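Local structure of transcriptional regulator, AraC family (Pseudomonas putida, 3GRA) at residues I11-F16 with L75-G80. The protein probably acts as a sequence-specific DNA-binding transcription factor, this chain being its DJ-1/PfpI-like domain without the AraC-type helix-turn-helix part. Numbering follows the deposited sequence.
Sequences ILLEHF and LVVCGG. With EDO (1,2-ethanediol), chain C.
I11 and L75 cross at a slant on one face of the central, mostly parallel sheet, I11 CG1 lying 3.8 Å from L75 CD1 and the I11 CD1 methyl resting at the fork of L75, near CG and both methyls. Further along this face, L13 CD1 meets V77 CG1 at 3.8 Å; with CG turned beside its own backbone N (chi1 -58°), L13 also lays CB and CG against C78 O. F113 of helix 110-117 covers both L13 and V77. On the other face L12 CD2 touches C78 CB at 4.1 Å, and L12 CB lies over the rim of the F16 ring. I11 N donates to V76 O (2.7 Å) and C78 N to I11 O, regular parallel pairing; L13 N to C78 O (3.2 Å) carries it one residue beyond strand 6-12. A 1,2-ethanediol, probably from the crystallisation liquor, donates O1 to L12 O. With an alanine in place of L13, the backbone bond to C78 O would probably survive, but a gap would be likely to open beside V77 CG1 and F113. Past the strands, L13-F16 forms a type II turn fitted closely to G80, whose CA makes a C-H...O contact with H15 O (3.5 Å); a side chain there would run into that carbonyl. Apolar groups on both faces are consistent with a water-poor setting for the three N-H...O bonds.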
loop_
_atom_site.group_PDB
_atom_site.type_symbol
_atom_site.label_atom_id
_atom_site.label_comp_id
_atom_site.label_asym_id
_atom_site.label_seq_id
_atom_site.Cartn_x
_atom_site.Cartn_y
_atom_site.Cartn_z
ATOM N N ILE A 11 -11.168 -4.391 5.673
ATOM C CA ILE A 11 -11.584 -5.473 4.792
ATOM C C ILE A 11 -10.990 -5.188 3.416
ATOM O O ILE A 11 -11.363 -4.214 2.758
ATOM C CB ILE A 11 -13.125 -5.568 4.680
ATOM C CG1 ILE A 11 -13.729 -5.906 6.046
ATOM C CG2 ILE A 11 -13.503 -6.677 3.697
ATOM C CD1 ILE A 11 -15.220 -5.849 6.072
ATOM N N LEU A 12 -10.051 -6.027 2.990
ATOM C CA LEU A 12 -9.406 -5.833 1.692
ATOM C C LEU A 12 -10.148 -6.611 0.623
ATOM O O LEU A 12 -10.197 -7.838 0.671
ATOM C CB LEU A 12 -7.947 -6.302 1.739
ATOM C CG LEU A 12 -7.042 -5.782 2.871
ATOM C CD1 LEU A 12 -5.646 -6.359 2.674
ATOM C CD2 LEU A 12 -6.980 -4.238 2.862
ATOM N N LEU A 13 -10.750 -5.889 -0.314
ATOM C CA LEU A 13 -11.486 -6.494 -1.411
ATOM C C LEU A 13 -10.520 -6.713 -2.573
ATOM O O LEU A 13 -9.451 -6.090 -2.635
ATOM C CB LEU A 13 -12.629 -5.573 -1.857
ATOM C CG LEU A 13 -13.675 -5.163 -0.809
ATOM C CD1 LEU A 13 -14.759 -4.322 -1.469
ATOM C CD2 LEU A 13 -14.277 -6.404 -0.177
ATOM N N GLU A 14 -10.888 -7.597 -3.494
ATOM C CA GLU A 14 -10.012 -7.874 -4.618
ATOM C C GLU A 14 -9.731 -6.585 -5.390
ATOM O O GLU A 14 -10.637 -5.789 -5.632
ATOM C CB GLU A 14 -10.629 -8.920 -5.544
ATOM C CG GLU A 14 -9.583 -9.824 -6.199
ATOM C CD GLU A 14 -10.071 -10.459 -7.489
ATOM O OE1 GLU A 14 -10.501 -9.705 -8.384
ATOM O OE2 GLU A 14 -10.016 -11.705 -7.617
ATOM N N HIS A 15 -8.463 -6.386 -5.746
ATOM C CA HIS A 15 -8.010 -5.213 -6.502
ATOM C C HIS A 15 -8.103 -3.910 -5.706
ATOM O O HIS A 15 -8.272 -2.832 -6.274
ATOM C CB HIS A 15 -8.800 -5.087 -7.815
ATOM C CG HIS A 15 -8.837 -6.351 -8.620
ATOM N ND1 HIS A 15 -7.728 -7.147 -8.800
ATOM C CD2 HIS A 15 -9.844 -6.952 -9.296
ATOM C CE1 HIS A 15 -8.049 -8.186 -9.550
ATOM N NE2 HIS A 15 -9.327 -8.090 -9.866
ATOM N N PHE A 16 -7.981 -4.021 -4.387
ATOM C CA PHE A 16 -8.048 -2.864 -3.502
ATOM C C PHE A 16 -6.877 -1.915 -3.766
ATOM O O PHE A 16 -5.760 -2.351 -4.069
ATOM C CB PHE A 16 -8.001 -3.330 -2.043
ATOM C CG PHE A 16 -6.652 -3.876 -1.614
ATOM C CD1 PHE A 16 -5.691 -3.035 -1.055
ATOM C CD2 PHE A 16 -6.359 -5.233 -1.744
ATOM C CE1 PHE A 16 -4.463 -3.536 -0.624
ATOM C CE2 PHE A 16 -5.134 -5.749 -1.317
ATOM C CZ PHE A 16 -4.178 -4.900 -0.753
ATOM N N LEU A 75 -14.541 -0.583 11.345
ATOM C CA LEU A 75 -14.380 -1.543 10.268
ATOM C C LEU A 75 -14.372 -0.727 8.985
ATOM O O LEU A 75 -15.344 -0.042 8.679
ATOM C CB LEU A 75 -15.559 -2.524 10.249
ATOM C CG LEU A 75 -15.510 -3.702 9.268
ATOM C CD1 LEU A 75 -14.243 -4.517 9.502
ATOM C CD2 LEU A 75 -16.734 -4.589 9.480
ATOM N N VAL A 76 -13.268 -0.810 8.247
ATOM C CA VAL A 76 -13.098 -0.082 7.003
ATOM C C VAL A 76 -13.108 -0.983 5.760
ATOM O O VAL A 76 -12.391 -1.988 5.694
ATOM C CB VAL A 76 -11.769 0.695 7.017
ATOM C CG1 VAL A 76 -11.720 1.675 5.853
ATOM C CG2 VAL A 76 -11.609 1.432 8.352
ATOM N N VAL A 77 -13.925 -0.616 4.775
ATOM C CA VAL A 77 -14.000 -1.375 3.542
ATOM C C VAL A 77 -13.051 -0.727 2.540
ATOM O O VAL A 77 -13.206 0.455 2.165
ATOM C CB VAL A 77 -15.426 -1.397 2.937
ATOM C CG1 VAL A 77 -15.419 -2.257 1.661
ATOM C CG2 VAL A 77 -16.422 -1.958 3.943
ATOM N N CYS A 78 -12.054 -1.500 2.126
ATOM C CA CYS A 78 -11.069 -1.014 1.181
ATOM C C CYS A 78 -11.321 -1.559 -0.217
ATOM O O CYS A 78 -11.294 -2.774 -0.456
ATOM C CB CYS A 78 -9.663 -1.392 1.641
ATOM S SG CYS A 78 -9.291 -0.829 3.316
ATOM N N GLY A 79 -11.576 -0.633 -1.131
ATOM C CA GLY A 79 -11.829 -0.987 -2.508
ATOM C C GLY A 79 -10.770 -0.418 -3.417
ATOM O O GLY A 79 -9.701 0.005 -2.969
ATOM N N GLY A 80 -11.070 -0.407 -4.708
ATOM C CA GLY A 80 -10.130 0.096 -5.689
ATOM C C GLY A 80 -10.845 0.261 -7.007
ATOM O O GLY A 80 -12.006 -0.119 -7.134
HETATM C C1 EDO C . -12.498 -9.963 -0.603
HETATM O O1 EDO C . -12.034 -9.733 0.723
HETATM C C2 EDO C . -11.542 -10.932 -1.349
HETATM O O2 EDO C . -10.450 -11.343 -0.489
#